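Local coordinates for protein hypothetical sensory transduction histidine kinase (Methanosarcina mazei, PDB 3LI9) that is the extracellular sensor domain of a putative membrane-bound histidine kinase, which probably uses ATP to phosphorylate a protein histidine, at residues A[71-76]-A[170-175]. Sequence-based numbering, arbitrary orientation.
Sequences QLIGVY and DVPLEY
The carboxylate of D170 meets the ring of Y76 at its edge, with OD1 near the ring plane and 3.3 Å from CE2. The carboxylate and ring planes are 53° apart. D170 OD1 is hydrogen-bonded to S152, OD2 to Y106 and the Y76 hydroxyl to D154, so these buried polar ends are held by neighbouring strands. The backbones are joined by I73 N to D170 O and by D170 N to G74 O, both 2.9 Å and nearly straight. I73 and G74 thus both face D170, a classic beta bulge. With CG1 of I73 anti to the backbone N (chi1 -162°), the CG2 branch lies against D170 CB at 3.7 Å. CB of I73 rests on P172 CG. On the side facing helices 13-48 and 55-67, L72 CD2 touches V171 CG2 at 3.6 Å. Beyond the bulge, a water donates to both Q71 O and P172 O and bridges the segments where they part. The bulge lies at one end of the pairing of antiparallel strands 74-79 and 162-172, in the sheet of a PDC-fold Cache domain. D170 OD2 and, weakly, Y76 OH bind a buffer molecule, probably from crystallisation, consistent with a ligand pocket on their sheet face.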
loop_
_atom_site.group_PDB
_atom_site.type_symbol
_atom_site.label_atom_id
_atom_site.label_comp_id
_atom_site.label_asym_id
_atom_site.label_seq_id
_atom_site.Cartn_x
_atom_site.Cartn_y
_atom_site.Cartn_z
ATOM N N GLN A 71 -10.076 5.096 7.386
ATOM C CA GLN A 71 -9.055 4.083 6.978
ATOM C C GLN A 71 -7.813 4.772 6.456
ATOM O O GLN A 71 -6.820 4.081 6.120
ATOM C CB GLN A 71 -9.605 3.058 5.964
ATOM C CG GLN A 71 -9.621 3.543 4.473
ATOM C CD GLN A 71 -10.795 4.501 4.178
ATOM O OE1 GLN A 71 -11.573 4.922 5.092
ATOM N NE2 GLN A 71 -10.920 4.870 2.898
ATOM N N LEU A 72 -7.910 6.104 6.230
ATOM C CA LEU A 72 -6.722 6.896 5.765
ATOM C C LEU A 72 -6.089 7.632 6.917
ATOM O O LEU A 72 -6.774 8.040 7.875
ATOM C CB LEU A 72 -7.116 7.934 4.707
ATOM C CG LEU A 72 -7.864 7.398 3.459
ATOM C CD1 LEU A 72 -8.174 8.518 2.487
ATOM C CD2 LEU A 72 -7.038 6.271 2.739
ATOM N N ILE A 73 -4.754 7.847 6.837
ATOM C CA ILE A 73 -4.088 8.670 7.802
ATOM C C ILE A 73 -3.498 9.971 7.180
ATOM O O ILE A 73 -3.082 10.858 7.892
ATOM C CB ILE A 73 -2.976 7.852 8.538
ATOM C CG1 ILE A 73 -2.570 8.533 9.838
ATOM C CG2 ILE A 73 -1.730 7.621 7.603
ATOM C CD1 ILE A 73 -1.817 7.529 10.822
ATOM N N GLY A 74 -3.476 10.037 5.860
ATOM C CA GLY A 74 -2.990 11.207 5.199
ATOM C C GLY A 74 -3.660 11.323 3.837
ATOM O O GLY A 74 -3.975 10.333 3.178
ATOM N N VAL A 75 -3.840 12.557 3.408
ATOM C CA VAL A 75 -4.293 12.840 2.039
ATOM C C VAL A 75 -3.477 14.069 1.610
ATOM O O VAL A 75 -3.249 15.012 2.382
ATOM C CB VAL A 75 -5.809 13.232 1.976
ATOM C CG1 VAL A 75 -6.294 13.542 0.482
ATOM C CG2 VAL A 75 -6.675 12.119 2.558
ATOM N N TYR A 76 -3.005 14.012 0.356
ATOM C CA TYR A 76 -2.062 15.053 -0.039
ATOM C C TYR A 76 -2.103 15.374 -1.517
ATOM O O TYR A 76 -2.549 14.567 -2.346
ATOM C CB TYR A 76 -0.655 14.715 0.427
ATOM C CG TYR A 76 -0.156 13.331 0.008
ATOM C CD1 TYR A 76 0.463 13.160 -1.205
ATOM C CD2 TYR A 76 -0.441 12.192 0.799
ATOM C CE1 TYR A 76 0.923 11.877 -1.632
ATOM C CE2 TYR A 76 -0.019 10.945 0.398
ATOM C CZ TYR A 76 0.659 10.795 -0.799
ATOM O OH TYR A 76 1.072 9.533 -1.130
ATOM N N ASP A 170 -2.370 8.086 2.209
ATOM C CA ASP A 170 -1.580 7.158 3.065
ATOM C C ASP A 170 -2.521 6.280 3.826
ATOM O O ASP A 170 -3.461 6.769 4.436
ATOM C CB ASP A 170 -0.720 7.949 4.055
ATOM C CG ASP A 170 0.467 8.649 3.407
ATOM O OD1 ASP A 170 0.842 8.319 2.273
ATOM O OD2 ASP A 170 1.077 9.502 4.076
ATOM N N VAL A 171 -2.254 4.985 3.786
ATOM C CA VAL A 171 -3.172 3.980 4.331
ATOM C C VAL A 171 -2.439 3.152 5.423
ATOM O O VAL A 171 -1.560 2.381 5.080
ATOM C CB VAL A 171 -3.633 3.048 3.230
ATOM C CG1 VAL A 171 -4.700 1.992 3.747
ATOM C CG2 VAL A 171 -4.407 3.912 2.108
ATOM N N PRO A 172 -2.817 3.255 6.686
ATOM C CA PRO A 172 -2.151 2.401 7.742
ATOM C C PRO A 172 -2.535 0.956 7.497
ATOM O O PRO A 172 -3.670 0.613 7.056
ATOM C CB PRO A 172 -2.862 2.792 9.090
ATOM C CG PRO A 172 -3.379 4.225 8.758
ATOM C CD PRO A 172 -3.721 4.290 7.246
ATOM N N LEU A 173 -1.588 0.066 7.779
ATOM C CA LEU A 173 -1.813 -1.348 7.528
ATOM C C LEU A 173 -1.895 -2.206 8.790
ATOM O O LEU A 173 -1.972 -3.454 8.695
ATOM C CB LEU A 173 -0.652 -1.907 6.689
ATOM C CG LEU A 173 -0.530 -1.290 5.286
ATOM C CD1 LEU A 173 0.852 -1.588 4.597
ATOM C CD2 LEU A 173 -1.744 -1.712 4.464
ATOM N N GLU A 174 -1.971 -1.576 9.963
ATOM C CA GLU A 174 -2.183 -2.418 11.148
ATOM C C GLU A 174 -3.368 -3.345 11.036
ATOM O O GLU A 174 -3.310 -4.497 11.500
ATOM C CB GLU A 174 -2.402 -1.504 12.374
ATOM C CG GLU A 174 -2.456 -2.285 13.664
ATOM C CD GLU A 174 -2.518 -1.341 14.870
ATOM O OE1 GLU A 174 -2.115 -0.159 14.726
ATOM O OE2 GLU A 174 -2.983 -1.764 15.933
ATOM N N TYR A 175 -4.425 -2.932 10.343
ATOM C CA TYR A 175 -5.646 -3.737 10.244
ATOM C C TYR A 175 -5.362 -5.068 9.544
ATOM O O TYR A 175 -6.028 -6.074 9.799
ATOM C CB TYR A 175 -6.763 -2.950 9.515
ATOM C CG TYR A 175 -6.605 -3.020 8.038
ATOM C CD1 TYR A 175 -7.270 -4.035 7.263
ATOM C CD2 TYR A 175 -5.831 -2.073 7.363
ATOM C CE1 TYR A 175 -7.090 -4.109 5.869
ATOM C CE2 TYR A 175 -5.696 -2.101 5.985
ATOM C CZ TYR A 175 -6.329 -3.112 5.247
ATOM O OH TYR A 175 -6.136 -3.164 3.903
HETATM O O HOH W 1 -6.287 1.503 6.604
#